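Local coordinates for protein phosphoribosyltransferase (Thermus thermophilus, PDB 1WD5) that is of unproven function but is probably a type I phosphoribosyltransferase, a glycosyltransferase acting on phosphoribosyl groups, at residues A[11-16]-A[39-44]; A[124-129]-A[152-157]. All coordinates share one frame; numbering follows the deposited sequence.

Interaction 1 (A[11-16]-A[39-44]); sequences ALLAEA and DEVARR
Arg44 reaches over from 39-44 and lays its guanidinium on the methyl of Ala11. Ala11 CB sits 3.6 Å above the guanidinium plane, over its centre. The root of the same side chain packs on the next turn of 11-16, where Ala14 CB touches Arg44 CB at 3.5 Å. The chain bends at chi2 (-131°), and this kink turns it from Ala14 toward Ala11. Glu40, one turn earlier, fixes the rotation of the flat group. Its OE2 accepts a hydrogen bond from Arg44 NE through the anti lone pair at 2.7 Å, close to the guanidinium plane, in a salt bridge; a second bond from NH2 is weak. Glu40 itself bends at chi2, and its CG lies 3.7 Å from Ala11 N. Arg7 pairs with the other carboxylate oxygen, Glu40 OE1, so this acid is shared between two arginines. Near solvent, Glu15 OE2 stays 4.5 Å from Arg44 NH1, well out of the guanidinium plane. One water joins them, donating to Glu15 OE2 and accepting from Arg44 NH1. Below this polar layer the contact is apolar. Val41 CG2, held anti to its carbonyl carbon, meets Leu13 CB at 4.2 Å. Ala14 points at the facing helix, and its CA comes within 4.9 Å of the CA of Val41. The small alanines are consistent with the close approach of the segment axes, 8.3 Å, at a crossing angle of -47°. In this phosphoribosyltransferase-like alpha/beta fold, helices 6-17 and 33-45 cross on one face of the central parallel strands, with Val41 also resting on Val27.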
loop_
_atom_site.group_PDB
_atom_site.type_symbol
_atom_site.label_atom_id
_atom_site.label_comp_id
_atom_site.label_asym_id
_atom_site.label_seq_id
_atom_site.Cartn_x
_atom_site.Cartn_y
_atom_site.Cartn_z
ATOM N N ALA A 11 16.261 0.294 2.664
ATOM C CA ALA A 11 17.350 1.260 2.731
ATOM C C ALA A 11 17.582 1.864 1.348
ATOM O O ALA A 11 17.688 3.079 1.207
ATOM C CB ALA A 11 18.635 0.576 3.234
ATOM N N LEU A 12 17.657 1.012 0.330
ATOM C CA LEU A 12 17.874 1.479 -1.039
ATOM C C LEU A 12 16.705 2.324 -1.525
ATOM O O LEU A 12 16.887 3.273 -2.292
ATOM C CB LEU A 12 18.062 0.291 -1.990
ATOM C CG LEU A 12 19.344 -0.518 -1.828
ATOM C CD1 LEU A 12 19.292 -1.748 -2.727
ATOM C CD2 LEU A 12 20.548 0.360 -2.182
ATOM N N LEU A 13 15.503 1.977 -1.081
ATOM C CA LEU A 13 14.316 2.715 -1.495
ATOM C C LEU A 13 14.328 4.110 -0.881
ATOM O O LEU A 13 13.992 5.097 -1.544
ATOM C CB LEU A 13 13.050 1.966 -1.069
ATOM C CG LEU A 13 11.754 2.413 -1.740
ATOM C CD1 LEU A 13 11.895 2.297 -3.256
ATOM C CD2 LEU A 13 10.594 1.550 -1.247
ATOM N N ALA A 14 14.714 4.190 0.390
ATOM C CA ALA A 14 14.779 5.473 1.084
ATOM C C ALA A 14 15.785 6.388 0.387
ATOM O O ALA A 14 15.581 7.598 0.297
ATOM C CB ALA A 14 15.187 5.266 2.535
ATOM N N GLU A 15 16.871 5.802 -0.103
ATOM C CA GLU A 15 17.906 6.557 -0.802
ATOM C C GLU A 15 17.386 7.090 -2.143
ATOM O O GLU A 15 17.705 8.208 -2.546
ATOM C CB GLU A 15 19.145 5.672 -1.005
ATOM C CG GLU A 15 20.020 5.555 0.247
ATOM C CD GLU A 15 20.902 4.316 0.259
ATOM O OE1 GLU A 15 21.194 3.762 -0.823
ATOM O OE2 GLU A 15 21.317 3.898 1.362
ATOM N N ALA A 16 16.575 6.294 -2.830
ATOM C CA ALA A 16 16.014 6.722 -4.110
ATOM C C ALA A 16 14.979 7.829 -3.892
ATOM O O ALA A 16 14.736 8.650 -4.779
ATOM C CB ALA A 16 15.363 5.535 -4.824
ATOM N N ASP A 39 8.800 0.621 7.299
ATOM C CA ASP A 39 9.410 1.033 8.555
ATOM C C ASP A 39 10.850 1.493 8.327
ATOM O O ASP A 39 11.281 2.501 8.887
ATOM C CB ASP A 39 9.396 -0.124 9.560
ATOM C CG ASP A 39 10.019 0.257 10.892
ATOM O OD1 ASP A 39 9.362 0.965 11.681
ATOM O OD2 ASP A 39 11.175 -0.138 11.145
ATOM N N GLU A 40 11.598 0.752 7.510
ATOM C CA GLU A 40 12.984 1.116 7.240
ATOM C C GLU A 40 13.023 2.461 6.515
ATOM O O GLU A 40 13.866 3.303 6.807
ATOM C CB GLU A 40 13.663 0.032 6.396
ATOM C CG GLU A 40 15.181 0.195 6.204
ATOM C CD GLU A 40 15.960 0.173 7.514
ATOM O OE1 GLU A 40 15.530 -0.519 8.464
ATOM O OE2 GLU A 40 17.017 0.838 7.592
ATOM N N VAL A 41 12.100 2.668 5.578
ATOM C CA VAL A 41 12.056 3.930 4.837
ATOM C C VAL A 41 11.760 5.083 5.787
ATOM O O VAL A 41 12.437 6.106 5.764
ATOM C CB VAL A 41 10.965 3.912 3.740
ATOM C CG1 VAL A 41 10.751 5.323 3.194
ATOM C CG2 VAL A 41 11.375 2.978 2.610
ATOM N N ALA A 42 10.749 4.907 6.629
ATOM C CA ALA A 42 10.364 5.939 7.581
ATOM C C ALA A 42 11.531 6.320 8.492
ATOM O O ALA A 42 11.738 7.498 8.782
ATOM C CB ALA A 42 9.177 5.463 8.417
ATOM N N ARG A 43 12.297 5.329 8.934
ATOM C CA ARG A 43 13.437 5.603 9.809
ATOM C C ARG A 43 14.570 6.333 9.086
ATOM O O ARG A 43 15.244 7.179 9.676
ATOM C CB ARG A 43 13.959 4.296 10.423
ATOM C CG ARG A 43 12.968 3.642 11.378
ATOM C CD ARG A 43 13.407 2.248 11.842
ATOM N NE ARG A 43 12.404 1.692 12.749
ATOM C CZ ARG A 43 12.220 2.116 13.994
ATOM N NH1 ARG A 43 12.982 3.087 14.484
ATOM N NH2 ARG A 43 11.249 1.603 14.737
ATOM N N ARG A 44 14.779 6.021 7.812
ATOM C CA ARG A 44 15.850 6.669 7.059
ATOM C C ARG A 44 15.479 8.080 6.605
ATOM O O ARG A 44 16.341 8.949 6.522
ATOM C CB ARG A 44 16.249 5.814 5.849
ATOM C CG ARG A 44 16.625 4.387 6.220
ATOM C CD ARG A 44 17.940 3.958 5.609
ATOM N NE ARG A 44 18.424 2.718 6.214
ATOM C CZ ARG A 44 19.701 2.355 6.246
ATOM N NH1 ARG A 44 20.622 3.138 5.704
ATOM N NH2 ARG A 44 20.061 1.220 6.834
HETATM O O HOH W 1 20.757 5.152 3.683
#

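Interaction 2 (A[124-129]-A[152-157]); sequences VLVDDG and VVAVPV
Leu125 ties its strand to 152-155 with two straight backbone bonds in the parallel pattern. Its N donates to Val152 O and its O accepts from Ala154 N, both at 2.8 Å. Beside this ladder Val124 CG1, anti to its backbone N (chi1 -179°), packs against Ala154 CB at 3.9 Å. This half is the tight part. Beyond it the strands part. Val126 CA still makes a CA-H...O contact with Ala154 O, but Asp127 N is buried with no partner. Past the strand ends, the turn at 127-129 meets Pro156 and Val157 without hydrogen bonds between them. Pro156 CD lies 3.1 Å from Asp127 O, and its ring also borders Asp128 O. A glycine at Pro156 would probably open a gap beside the carbonyls of Asp127 and Asp128 and let the corner of the chain flex. Gly129 CA approaches Val157 O at 3.4 Å, with little room for a side chain beside Val157 CG1. The looser end is still largely buried, though Asp127 is partly exposed. Asp128 OD2 forms a salt bridge with Arg6, and Asp128 O is hydrogen-bonded to Tyr188 OH. The two strands and helix 134-144 make a beta-alpha-beta unit. Leu125 and Val153 face that helix, while Val126 and Ala154 face helix 6-17. Strand 26-29 flanks 122-126, and strand 171-174 flanks 150-155.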
loop_
_atom_site.group_PDB
_atom_site.type_symbol
_atom_site.label_atom_id
_atom_site.label_comp_id
_atom_site.label_asym_id
_atom_site.label_seq_id
_atom_site.Cartn_x
_atom_site.Cartn_y
_atom_site.Cartn_z
ATOM N N VAL A 124 3.837 8.540 1.340
ATOM C CA VAL A 124 4.564 7.554 0.545
ATOM C C VAL A 124 3.925 6.176 0.756
ATOM O O VAL A 124 3.804 5.712 1.888
ATOM C CB VAL A 124 6.046 7.475 0.973
ATOM C CG1 VAL A 124 6.783 6.455 0.126
ATOM C CG2 VAL A 124 6.696 8.838 0.843
ATOM N N LEU A 125 3.502 5.538 -0.331
ATOM C CA LEU A 125 2.895 4.210 -0.261
ATOM C C LEU A 125 3.959 3.182 -0.607
ATOM O O LEU A 125 4.582 3.264 -1.666
ATOM C CB LEU A 125 1.724 4.104 -1.239
ATOM C CG LEU A 125 0.445 4.821 -0.804
ATOM C CD1 LEU A 125 -0.575 4.810 -1.934
ATOM C CD2 LEU A 125 -0.116 4.122 0.436
ATOM N N VAL A 126 4.148 2.202 0.274
ATOM C CA VAL A 126 5.179 1.185 0.083
ATOM C C VAL A 126 4.732 -0.267 0.260
ATOM O O VAL A 126 3.865 -0.567 1.075
ATOM C CB VAL A 126 6.342 1.407 1.087
ATOM C CG1 VAL A 126 7.477 0.439 0.796
ATOM C CG2 VAL A 126 6.824 2.846 1.033
ATOM N N ASP A 127 5.346 -1.162 -0.513
ATOM C CA ASP A 127 5.103 -2.604 -0.411
ATOM C C ASP A 127 6.442 -3.225 -0.797
ATOM O O ASP A 127 7.272 -2.549 -1.404
ATOM C CB ASP A 127 4.006 -3.080 -1.369
ATOM C CG ASP A 127 3.404 -4.425 -0.941
ATOM O OD1 ASP A 127 3.896 -5.015 0.048
ATOM O OD2 ASP A 127 2.442 -4.895 -1.586
ATOM N N ASP A 128 6.674 -4.489 -0.448
ATOM C CA ASP A 128 7.951 -5.112 -0.795
ATOM C C ASP A 128 8.064 -5.453 -2.273
ATOM O O ASP A 128 9.144 -5.792 -2.752
ATOM C CB ASP A 128 8.229 -6.368 0.051
ATOM C CG ASP A 128 7.078 -7.367 0.046
ATOM O OD1 ASP A 128 6.256 -7.353 -0.894
ATOM O OD2 ASP A 128 7.011 -8.189 0.986
ATOM N N GLY A 129 6.950 -5.347 -2.994
ATOM C CA GLY A 129 6.952 -5.628 -4.421
ATOM C C GLY A 129 5.561 -5.462 -5.016
ATOM O O GLY A 129 4.574 -5.420 -4.279
ATOM N N VAL A 152 3.273 9.494 -3.320
ATOM C CA VAL A 152 4.322 8.836 -4.086
ATOM C C VAL A 152 4.280 7.342 -3.829
ATOM O O VAL A 152 4.256 6.905 -2.677
ATOM C CB VAL A 152 5.730 9.338 -3.691
ATOM C CG1 VAL A 152 6.791 8.548 -4.447
ATOM C CG2 VAL A 152 5.866 10.819 -3.986
ATOM N N VAL A 153 4.257 6.559 -4.900
ATOM C CA VAL A 153 4.262 5.107 -4.777
ATOM C C VAL A 153 5.721 4.673 -4.863
ATOM O O VAL A 153 6.403 4.974 -5.843
ATOM C CB VAL A 153 3.477 4.440 -5.920
ATOM C CG1 VAL A 153 3.718 2.934 -5.908
ATOM C CG2 VAL A 153 1.990 4.740 -5.768
ATOM N N ALA A 154 6.201 3.968 -3.842
ATOM C CA ALA A 154 7.589 3.522 -3.828
ATOM C C ALA A 154 7.693 2.020 -3.578
ATOM O O ALA A 154 7.200 1.515 -2.565
ATOM C CB ALA A 154 8.368 4.291 -2.766
ATOM N N VAL A 155 8.345 1.315 -4.500
ATOM C CA VAL A 155 8.496 -0.133 -4.392
ATOM C C VAL A 155 9.859 -0.632 -4.872
ATOM O O VAL A 155 10.406 -0.130 -5.850
ATOM C CB VAL A 155 7.415 -0.851 -5.219
ATOM C CG1 VAL A 155 6.032 -0.478 -4.706
ATOM C CG2 VAL A 155 7.549 -0.457 -6.687
ATOM N N PRO A 156 10.420 -1.635 -4.185
ATOM C CA PRO A 156 11.720 -2.206 -4.549
ATOM C C PRO A 156 11.715 -2.837 -5.943
ATOM O O PRO A 156 12.646 -2.643 -6.717
ATOM C CB PRO A 156 11.957 -3.245 -3.457
ATOM C CG PRO A 156 11.257 -2.649 -2.275
ATOM C CD PRO A 156 9.962 -2.173 -2.893
ATOM N N VAL A 157 10.670 -3.596 -6.258
ATOM C CA VAL A 157 10.576 -4.247 -7.562
ATOM C C VAL A 157 9.140 -4.283 -8.071
ATOM O O VAL A 157 8.201 -4.423 -7.291
ATOM C CB VAL A 157 11.125 -5.686 -7.506
ATOM C CG1 VAL A 157 10.234 -6.554 -6.636
ATOM C CG2 VAL A 157 11.219 -6.259 -8.915
#

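Helix 6-17 connects the two contacts, whose centres are 10 Å apart. Leu13, which meets Val41 in interaction 1, also reaches the sheet of interaction 2. Its CD2 lies 3.6 Å from Ala154 O and 3.9 Å from Val126 CG1. Its CD1 lies 3.9 Å from Val155 O. Interaction 1 thus covers part of one face of the central sheet, and interaction 2 joins two of its inner strands. A bound MES, probably from the crystallisation liquor, hydrogen-bonds to Glu15 in interaction 1. In the PRPP motif of type I phosphoribosyltransferases, an acidic pair typically contacts the ribose hydroxyls and the following loop holds the 5'-phosphate. Asp127 and Asp128 would fit that pair.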